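Local coordinates for protein tRNA (guanine(26)-N(2))-dimethyltransferase (Pyrococcus horikoshii, PDB 2EJU) that probably dimethylates the exocyclic N2 of guanine 26 in a number of tRNAs, using S-adenosyl-L-methionine as the methyl donor, at residues L52-A57 with I135-F140; G141-F146 with V162-G167. All coordinates share one frame; numbering follows the deposited sequence.

Interaction 1. Residues L52-A57 with I135-F140. With SAH (S-adenosyl-L-homocysteine), chain B.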
ATOM      1  N   LEU A  52      -2.889  -2.617  15.112  1.00 20.37           N
ATOM      2  CA  LEU A  52      -1.693  -1.887  15.496  1.00 20.21           C
ATOM      3  C   LEU A  52      -1.266  -0.776  14.534  1.00 19.67           C
ATOM      4  O   LEU A  52      -1.143  -0.985  13.322  1.00 18.99           O
ATOM      5  CB  LEU A  52      -0.517  -2.861  15.656  1.00 20.36           C
ATOM      6  CG  LEU A  52       0.862  -2.217  15.855  1.00 20.56           C
ATOM      7  CD1 LEU A  52       0.903  -1.502  17.201  1.00 21.36           C
ATOM      8  CD2 LEU A  52       1.953  -3.280  15.792  1.00 19.93           C
ATOM      9  N   ASP A  53      -1.036   0.402  15.102  1.00 20.20           N
ATOM     10  CA  ASP A  53      -0.548   1.561  14.362  1.00 19.18           C
ATOM     11  C   ASP A  53       0.881   1.604  14.912  1.00 19.08           C
ATOM     12  O   ASP A  53       1.146   2.220  15.949  1.00 21.06           O
ATOM     13  CB  ASP A  53      -1.349   2.810  14.749  1.00 21.51           C
ATOM     14  CG  ASP A  53      -0.800   4.077  14.123  1.00 21.93           C
ATOM     15  OD1 ASP A  53       0.095   3.981  13.256  1.00 20.99           O
ATOM     16  OD2 ASP A  53      -1.271   5.174  14.499  1.00 25.25           O
ATOM     17  N   ALA A  54       1.783   0.912  14.216  1.00 17.28           N
ATOM     18  CA  ALA A  54       3.182   0.749  14.627  1.00 19.65           C
ATOM     19  C   ALA A  54       4.099   1.964  14.750  1.00 19.66           C
ATOM     20  O   ALA A  54       5.004   1.966  15.580  1.00 20.68           O
ATOM     21  CB  ALA A  54       3.843  -0.299  13.736  1.00 17.92           C
ATOM     22  N   LEU A  55       3.898   2.969  13.910  1.00 21.62           N
ATOM     23  CA  LEU A  55       4.701   4.192  13.958  1.00 23.31           C
ATOM     24  C   LEU A  55       3.657   5.291  13.803  1.00 23.26           C
ATOM     25  O   LEU A  55       3.453   5.825  12.716  1.00 22.21           O
ATOM     26  CB  LEU A  55       5.713   4.208  12.805  1.00 24.97           C
ATOM     27  CG  LEU A  55       6.554   2.930  12.694  1.00 27.95           C
ATOM     28  CD1 LEU A  55       6.040   2.106  11.535  1.00 26.74           C
ATOM     29  CD2 LEU A  55       8.022   3.257  12.477  1.00 28.58           C
ATOM     30  N   SER A  56       2.994   5.609  14.913  1.00 24.09           N
ATOM     31  CA  SER A  56       1.898   6.569  14.921  1.00 25.38           C
ATOM     32  C   SER A  56       2.185   8.065  14.998  1.00 22.20           C
ATOM     33  O   SER A  56       1.310   8.865  14.682  1.00 24.44           O
ATOM     34  CB  SER A  56       0.911   6.185  16.031  1.00 25.15           C
ATOM     35  OG  SER A  56       1.608   5.720  17.166  1.00 33.61           O
ATOM     36  N   ALA A  57       3.384   8.448  15.417  1.00 22.96           N
ATOM     37  CA  ALA A  57       3.720   9.873  15.514  1.00 22.63           C
ATOM     38  C   ALA A  57       2.741  10.624  16.427  1.00 22.71           C
ATOM     39  O   ALA A  57       2.824  10.522  17.649  1.00 21.81           O
ATOM     40  CB  ALA A  57       3.726  10.500  14.119  1.00 22.07           C
ATOM     41  N   ILE A 135      -2.046  -4.883  11.114  1.00 21.51           N
ATOM     42  CA  ILE A 135      -0.922  -4.029  11.478  1.00 19.50           C
ATOM     43  C   ILE A 135      -0.674  -3.087  10.315  1.00 20.13           C
ATOM     44  O   ILE A 135      -0.614  -3.512   9.159  1.00 22.21           O
ATOM     45  CB  ILE A 135       0.378  -4.825  11.731  1.00 20.61           C
ATOM     46  CG1 ILE A 135       0.206  -5.758  12.937  1.00 16.45           C
ATOM     47  CG2 ILE A 135       1.543  -3.848  11.993  1.00 18.97           C
ATOM     48  CD1 ILE A 135       1.417  -6.659  13.178  1.00 18.54           C
ATOM     49  N   ASP A 136      -0.556  -1.802  10.615  1.00 19.82           N
ATOM     50  CA  ASP A 136      -0.294  -0.813   9.585  1.00 20.08           C
ATOM     51  C   ASP A 136       1.125  -0.292   9.821  1.00 18.47           C
ATOM     52  O   ASP A 136       1.445   0.224  10.894  1.00 18.58           O
ATOM     53  CB  ASP A 136      -1.327   0.322   9.656  1.00 23.24           C
ATOM     54  CG  ASP A 136      -1.256   1.259   8.461  1.00 26.70           C
ATOM     55  OD1 ASP A 136      -2.256   1.957   8.184  1.00 26.40           O
ATOM     56  OD2 ASP A 136      -0.196   1.304   7.797  1.00 30.63           O
ATOM     57  N   LEU A 137       1.980  -0.480   8.826  1.00 17.44           N
ATOM     58  CA  LEU A 137       3.360  -0.031   8.893  1.00 21.17           C
ATOM     59  C   LEU A 137       3.461   1.199   8.022  1.00 21.23           C
ATOM     60  O   LEU A 137       3.397   1.100   6.796  1.00 22.83           O
ATOM     61  CB  LEU A 137       4.320  -1.102   8.364  1.00 21.75           C
ATOM     62  CG  LEU A 137       4.431  -2.407   9.151  1.00 23.19           C
ATOM     63  CD1 LEU A 137       5.439  -3.325   8.471  1.00 21.85           C
ATOM     64  CD2 LEU A 137       4.866  -2.109  10.589  1.00 25.44           C
ATOM     65  N   ASP A 138       3.611   2.355   8.659  1.00 23.05           N
ATOM     66  CA  ASP A 138       3.717   3.613   7.934  1.00 26.89           C
ATOM     67  C   ASP A 138       4.928   4.392   8.445  1.00 27.37           C
ATOM     68  O   ASP A 138       4.795   5.327   9.233  1.00 27.20           O
ATOM     69  CB  ASP A 138       2.444   4.429   8.139  1.00 28.81           C
ATOM     70  CG  ASP A 138       2.371   5.621   7.222  1.00 32.00           C
ATOM     71  OD1 ASP A 138       2.372   5.421   5.986  1.00 34.42           O
ATOM     72  OD2 ASP A 138       2.314   6.754   7.737  1.00 31.61           O
ATOM     73  N   PRO A 139       6.132   4.017   7.992  1.00 28.57           N
ATOM     74  CA  PRO A 139       7.372   4.675   8.408  1.00 29.58           C
ATOM     75  C   PRO A 139       7.804   5.843   7.535  1.00 29.98           C
ATOM     76  O   PRO A 139       7.135   6.194   6.565  1.00 28.75           O
ATOM     77  CB  PRO A 139       8.381   3.546   8.331  1.00 30.10           C
ATOM     78  CG  PRO A 139       7.960   2.879   7.049  1.00 30.22           C
ATOM     79  CD  PRO A 139       6.433   2.822   7.180  1.00 29.90           C
ATOM     80  N   PHE A 140       8.934   6.436   7.915  1.00 32.74           N
ATOM     81  CA  PHE A 140       9.552   7.526   7.172  1.00 35.21           C
ATOM     82  C   PHE A 140      10.384   6.829   6.104  1.00 35.22           C
ATOM     83  O   PHE A 140      11.543   6.499   6.346  1.00 39.40           O
ATOM     84  CB  PHE A 140      10.534   8.319   8.038  1.00 37.88           C
ATOM     85  CG  PHE A 140       9.904   9.358   8.915  1.00 39.02           C
ATOM     86  CD1 PHE A 140       8.902  10.186   8.433  1.00 40.37           C
ATOM     87  CD2 PHE A 140      10.383   9.565  10.207  1.00 41.02           C
ATOM     88  CE1 PHE A 140       8.388  11.210   9.221  1.00 43.07           C
ATOM     89  CE2 PHE A 140       9.877  10.589  11.007  1.00 41.25           C
ATOM     90  CZ  PHE A 140       8.879  11.411  10.515  1.00 42.38           C
TER
HETATM   91  N   SAH B 501       1.956   6.788  10.765  1.00 31.58           N
HETATM   92  CA  SAH B 501       1.702   8.090  10.524  1.00 31.87           C
HETATM   93  CB  SAH B 501       3.162   8.590  10.595  1.00 29.85           C
HETATM   94  CG  SAH B 501       4.620   8.391  10.788  1.00 28.42           C
HETATM   95  SD  SAH B 501       6.083   9.264  10.774  1.00 28.98           S
HETATM   96  C   SAH B 501       0.553   8.881  10.262  1.00 30.26           C
HETATM   97  O   SAH B 501       0.711  10.081  10.772  1.00 29.51           O
HETATM   98  OXT SAH B 501      -0.419   8.406   9.630  1.00 31.39           O
HETATM   99  C5' SAH B 501       7.153   7.992  11.155  1.00 24.51           C
HETATM  100  C4' SAH B 501       7.767   8.243  12.571  1.00 26.53           C
HETATM  101  O4' SAH B 501       8.277   6.937  12.871  1.00 25.68           O
HETATM  102  C3' SAH B 501       7.891   9.078  13.823  1.00 24.28           C
HETATM  103  O3' SAH B 501       6.810   9.542  14.684  1.00 24.20           O
HETATM  104  C2' SAH B 501       8.937   8.339  14.656  1.00 24.95           C
HETATM  105  O2' SAH B 501       9.576   8.746  15.730  1.00 25.95           O
HETATM  106  C1' SAH B 501       9.135   7.004  13.997  1.00 23.94           C
HETATM  107  N9  SAH B 501      10.051   5.755  14.271  1.00 25.79           N
HETATM  108  C8  SAH B 501      11.274   5.673  13.775  1.00 24.02           C
HETATM  109  N7  SAH B 501      11.827   4.556  14.135  1.00 26.35           N
HETATM  110  C5  SAH B 501      10.977   3.881  14.866  1.00 24.66           C
HETATM  111  C6  SAH B 501      11.027   2.633  15.515  1.00 23.09           C
HETATM  112  N6  SAH B 501      12.121   1.895  15.421  1.00 20.40           N
HETATM  113  N1  SAH B 501       9.918   2.178  16.245  1.00 24.01           N
HETATM  114  C2  SAH B 501       8.766   2.932  16.356  1.00 24.44           C
HETATM  115  N3  SAH B 501       8.701   4.155  15.729  1.00 24.50           N
HETATM  116  C4  SAH B 501       9.790   4.657  14.980  1.00 24.99           C
HETATM  117  O   HOH W   1       2.323   2.693  11.349  1.00 20.53           O

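Interaction 2. Residues G141-F146 with V162-G167. With SAH (S-adenosyl-L-homocysteine), chain B.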
ATOM      1  N   GLY A 141       9.810   6.582   4.937  1.00 33.44           N
ATOM      2  CA  GLY A 141      10.583   5.930   3.900  1.00 30.05           C
ATOM      3  C   GLY A 141      10.298   4.450   3.738  1.00 28.85           C
ATOM      4  O   GLY A 141       9.184   4.060   3.392  1.00 28.52           O
ATOM      5  N   SER A 142      11.308   3.630   4.001  1.00 26.32           N
ATOM      6  CA  SER A 142      11.184   2.181   3.858  1.00 25.48           C
ATOM      7  C   SER A 142      10.654   1.462   5.094  1.00 23.78           C
ATOM      8  O   SER A 142      10.980   1.826   6.222  1.00 22.95           O
ATOM      9  CB  SER A 142      12.535   1.587   3.480  1.00 23.65           C
ATOM     10  OG  SER A 142      12.476   0.173   3.459  1.00 22.86           O
ATOM     11  N   PRO A 143       9.830   0.420   4.890  1.00 22.67           N
ATOM     12  CA  PRO A 143       9.250  -0.363   5.985  1.00 22.26           C
ATOM     13  C   PRO A 143      10.031  -1.659   6.211  1.00 21.63           C
ATOM     14  O   PRO A 143       9.682  -2.463   7.076  1.00 20.28           O
ATOM     15  CB  PRO A 143       7.849  -0.653   5.471  1.00 22.51           C
ATOM     16  CG  PRO A 143       8.135  -0.985   4.027  1.00 21.31           C
ATOM     17  CD  PRO A 143       9.177   0.075   3.611  1.00 22.82           C
ATOM     18  N   MET A 144      11.096  -1.849   5.439  1.00 20.97           N
ATOM     19  CA  MET A 144      11.873  -3.079   5.523  1.00 21.66           C
ATOM     20  C   MET A 144      12.493  -3.430   6.870  1.00 22.51           C
ATOM     21  O   MET A 144      12.685  -4.609   7.173  1.00 22.71           O
ATOM     22  CB  MET A 144      12.929  -3.098   4.416  1.00 20.45           C
ATOM     23  CG  MET A 144      12.313  -3.110   3.023  1.00 20.85           C
ATOM     24  SD  MET A 144      11.022  -4.390   2.815  1.00 21.94           S
ATOM     25  CE  MET A 144      12.006  -5.913   3.121  1.00 20.68           C
ATOM     26  N   GLU A 145      12.794  -2.427   7.688  1.00 21.37           N
ATOM     27  CA  GLU A 145      13.376  -2.691   9.004  1.00 22.28           C
ATOM     28  C   GLU A 145      12.353  -3.342   9.939  1.00 19.90           C
ATOM     29  O   GLU A 145      12.718  -3.971  10.929  1.00 18.16           O
ATOM     30  CB  GLU A 145      13.860  -1.383   9.648  1.00 24.51           C
ATOM     31  CG  GLU A 145      14.516  -1.571  11.017  1.00 29.97           C
ATOM     32  CD  GLU A 145      14.893  -0.263  11.693  1.00 33.10           C
ATOM     33  OE1 GLU A 145      14.905   0.779  11.010  1.00 35.05           O
ATOM     34  OE2 GLU A 145      15.183  -0.275  12.909  1.00 35.92           O
ATOM     35  N   PHE A 146      11.073  -3.199   9.602  1.00 19.26           N
ATOM     36  CA  PHE A 146       9.990  -3.708  10.436  1.00 18.72           C
ATOM     37  C   PHE A 146       9.173  -4.862   9.860  1.00 19.59           C
ATOM     38  O   PHE A 146       8.401  -5.492  10.583  1.00 17.74           O
ATOM     39  CB  PHE A 146       9.046  -2.541  10.752  1.00 18.67           C
ATOM     40  CG  PHE A 146       9.766  -1.300  11.225  1.00 20.72           C
ATOM     41  CD1 PHE A 146      10.362  -1.262  12.485  1.00 18.25           C
ATOM     42  CD2 PHE A 146       9.887  -0.190  10.390  1.00 20.96           C
ATOM     43  CE1 PHE A 146      11.072  -0.141  12.906  1.00 21.76           C
ATOM     44  CE2 PHE A 146      10.597   0.939  10.801  1.00 20.97           C
ATOM     45  CZ  PHE A 146      11.191   0.963  12.058  1.00 20.24           C
ATOM     46  N   VAL A 162       1.118  -2.027   4.386  1.00 23.63           N
ATOM     47  CA  VAL A 162       2.476  -1.518   4.304  1.00 24.45           C
ATOM     48  C   VAL A 162       2.641  -0.347   3.349  1.00 25.10           C
ATOM     49  O   VAL A 162       2.182  -0.391   2.210  1.00 25.25           O
ATOM     50  CB  VAL A 162       3.440  -2.637   3.856  1.00 26.63           C
ATOM     51  CG1 VAL A 162       4.875  -2.172   3.981  1.00 27.31           C
ATOM     52  CG2 VAL A 162       3.193  -3.902   4.672  1.00 26.18           C
ATOM     53  N   THR A 163       3.315   0.692   3.825  1.00 25.40           N
ATOM     54  CA  THR A 163       3.582   1.869   3.013  1.00 27.28           C
ATOM     55  C   THR A 163       5.086   2.056   2.834  1.00 27.52           C
ATOM     56  O   THR A 163       5.869   1.812   3.753  1.00 26.40           O
ATOM     57  CB  THR A 163       3.035   3.153   3.664  1.00 28.02           C
ATOM     58  OG1 THR A 163       1.624   3.024   3.888  1.00 32.03           O
ATOM     59  CG2 THR A 163       3.294   4.353   2.757  1.00 30.91           C
ATOM     60  N   ALA A 164       5.480   2.474   1.637  1.00 27.30           N
ATOM     61  CA  ALA A 164       6.874   2.759   1.330  1.00 27.97           C
ATOM     62  C   ALA A 164       6.840   4.186   0.792  1.00 30.04           C
ATOM     63  O   ALA A 164       6.298   4.433  -0.285  1.00 27.35           O
ATOM     64  CB  ALA A 164       7.399   1.804   0.272  1.00 26.72           C
ATOM     65  N   THR A 165       7.396   5.121   1.558  1.00 33.21           N
ATOM     66  CA  THR A 165       7.403   6.528   1.172  1.00 37.89           C
ATOM     67  C   THR A 165       8.533   6.899   0.230  1.00 39.94           C
ATOM     68  O   THR A 165       8.376   7.779  -0.616  1.00 44.13           O
ATOM     69  CB  THR A 165       7.473   7.440   2.409  1.00 39.22           C
ATOM     70  OG1 THR A 165       6.327   7.201   3.233  1.00 42.35           O
ATOM     71  CG2 THR A 165       7.483   8.906   1.996  1.00 42.90           C
ATOM     72  N   ASP A 166       9.679   6.243   0.372  1.00 39.94           N
ATOM     73  CA  ASP A 166      10.797   6.536  -0.512  1.00 40.33           C
ATOM     74  C   ASP A 166      10.619   5.754  -1.809  1.00 39.60           C
ATOM     75  O   ASP A 166      10.837   4.543  -1.855  1.00 39.82           O
ATOM     76  CB  ASP A 166      12.130   6.161   0.139  1.00 40.69           C
ATOM     77  CG  ASP A 166      13.322   6.701  -0.631  1.00 41.35           C
ATOM     78  OD1 ASP A 166      14.475   6.383  -0.262  1.00 41.61           O
ATOM     79  OD2 ASP A 166      13.104   7.452  -1.609  1.00 39.86           O
ATOM     80  N   GLY A 167      10.221   6.458  -2.862  1.00 38.52           N
ATOM     81  CA  GLY A 167      10.011   5.814  -4.143  1.00 36.26           C
ATOM     82  C   GLY A 167      11.237   5.826  -5.033  1.00 34.84           C
ATOM     83  O   GLY A 167      11.204   5.294  -6.141  1.00 35.17           O
TER
HETATM   84  N   SAH B 501       1.956   6.788  10.765  1.00 31.58           N
HETATM   85  CA  SAH B 501       1.702   8.090  10.524  1.00 31.87           C
HETATM   86  CB  SAH B 501       3.162   8.590  10.595  1.00 29.85           C
HETATM   87  CG  SAH B 501       4.620   8.391  10.788  1.00 28.42           C
HETATM   88  SD  SAH B 501       6.083   9.264  10.774  1.00 28.98           S
HETATM   89  C   SAH B 501       0.553   8.881  10.262  1.00 30.26           C
HETATM   90  O   SAH B 501       0.711  10.081  10.772  1.00 29.51           O
HETATM   91  OXT SAH B 501      -0.419   8.406   9.630  1.00 31.39           O
HETATM   92  C5' SAH B 501       7.153   7.992  11.155  1.00 24.51           C
HETATM   93  C4' SAH B 501       7.767   8.243  12.571  1.00 26.53           C
HETATM   94  O4' SAH B 501       8.277   6.937  12.871  1.00 25.68           O
HETATM   95  C3' SAH B 501       7.891   9.078  13.823  1.00 24.28           C
HETATM   96  O3' SAH B 501       6.810   9.542  14.684  1.00 24.20           O
HETATM   97  C2' SAH B 501       8.937   8.339  14.656  1.00 24.95           C
HETATM   98  O2' SAH B 501       9.576   8.746  15.730  1.00 25.95           O
HETATM   99  C1' SAH B 501       9.135   7.004  13.997  1.00 23.94           C
HETATM  100  N9  SAH B 501      10.051   5.755  14.271  1.00 25.79           N
HETATM  101  C8  SAH B 501      11.274   5.673  13.775  1.00 24.02           C
HETATM  102  N7  SAH B 501      11.827   4.556  14.135  1.00 26.35           N
HETATM  103  C5  SAH B 501      10.977   3.881  14.866  1.00 24.66           C
HETATM  104  C6  SAH B 501      11.027   2.633  15.515  1.00 23.09           C
HETATM  105  N6  SAH B 501      12.121   1.895  15.421  1.00 20.40           N
HETATM  106  N1  SAH B 501       9.918   2.178  16.245  1.00 24.01           N
HETATM  107  C2  SAH B 501       8.766   2.932  16.356  1.00 24.44           C
HETATM  108  N3  SAH B 501       8.701   4.155  15.729  1.00 24.50           N
HETATM  109  C4  SAH B 501       9.790   4.657  14.980  1.00 24.99           C

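Interaction 1. Residues L52-A57 with I135-F140
Beyond the weak bond from Ala54 N to Asp136 O (3.4 Å), one water fills the widening gap between the parallel chains. It donates to Asp53 OD1 and Asp136 O and accepts from Leu55 N and Asp138 N, so four bonds fix it; Asp53 OD2 accepts from Gly62 N. Upstream, Asp136 N donates to Leu52 O at 2.9 Å, while Leu52 and Ile135 lie side by side, CD2 against CG2. Where the chains part, S-adenosyl-L-homocysteine is held by both. Its amino N donates to Leu55 O (2.6 Å) and weakly to Asp138 OD2, which forms a salt bridge with Arg61. With CG beside the backbone N (chi1 -51°), Leu55 sends CD2 to adenine C4 at 3.4 Å and against Pro139 CB. Cutting Leu55 back to an alanine removes CD2 and is likely to leave a gap under the adenine and Pro139 CB without this neighbour. Over the Phe140 ring centre lies ligand C5', 3.6 Å above the plane. The Asp-Pro-Phe-Gly run is consistent with motif IV of amino-methyltransferases. Strand 50-53 lies between strands 73-78 and 132-137, with helix 60-68 against Asp53 and Asp136 and helix 144-153 against Ile135 and Leu137.

Interaction 2. Residues G141-F146 with V162-G167
Val162 meets Pro143 where the chain begins the helical leg of a beta-alpha-beta crossover: strand 132-137 runs through residues 141-143 into helix 144-153 and returns as the neighbouring parallel strand 158-164 of the Rossmann-like methyltransferase sheet. Val162 has its CG1 methyl anti to the backbone N (chi1 -171°), which brings it 3.5 Å from Pro143 CG, closer than carbon atoms normally approach; the two side chains cross at about a right angle. At Thr163 it is the backbone that takes part. Its O lies against the proline ring, 3.6 Å from Pro143 CB, and this buried carbonyl has no hydrogen-bond partner in the model. Ala164 adds its methyl against Pro143 CD, and its CA makes a CA-H...O contact with Gly141 O at 3.4 Å. The same oxygen accepts from Thr165 N at 2.8 Å, so one carbonyl takes both contacts. Thr165 CB also packs on Gly141 N at 3.5 Å. Gly141 adopts phi/psi 101/-116°, a conformation in which a beta carbon would collide with the carbonyl O of Phe140. Tyr182 of helix 175-182 touches both Pro143 and Ala164. Asp166 closes the contact: its N, buried and without a partner, lies 3.7 Å from Gly141 CA, while its OD2 N-caps the next helix by accepting from Ala168 N.

Interactions 1 and 2 follow in series along the chain, their centres about 10 Å apart, and are joined through neighbouring strands 132-137 and 158-164. Leu137 O and Thr163 N, 3.0 Å apart, probably form a hydrogen bond between them, and Asp138 OD1 lies 3.3 Å from Thr163 OG1. Pro139 CD, meanwhile, packs 3.6 Å from Thr163 O. Both contacts reach S-adenosyl-L-homocysteine, at different parts of it. Residues 52-57 and 135-140 bind its amino group, pack against its sulfur and ribose and touch the adenine through Leu55; residues 141-146 add Phe146, whose CE1 is 3.4 Å from adenine N6, which lies at the edge of the Phe146 ring, near the plane of that ring. Phe146 also touches Leu55, so the two contacts meet again at the adenine.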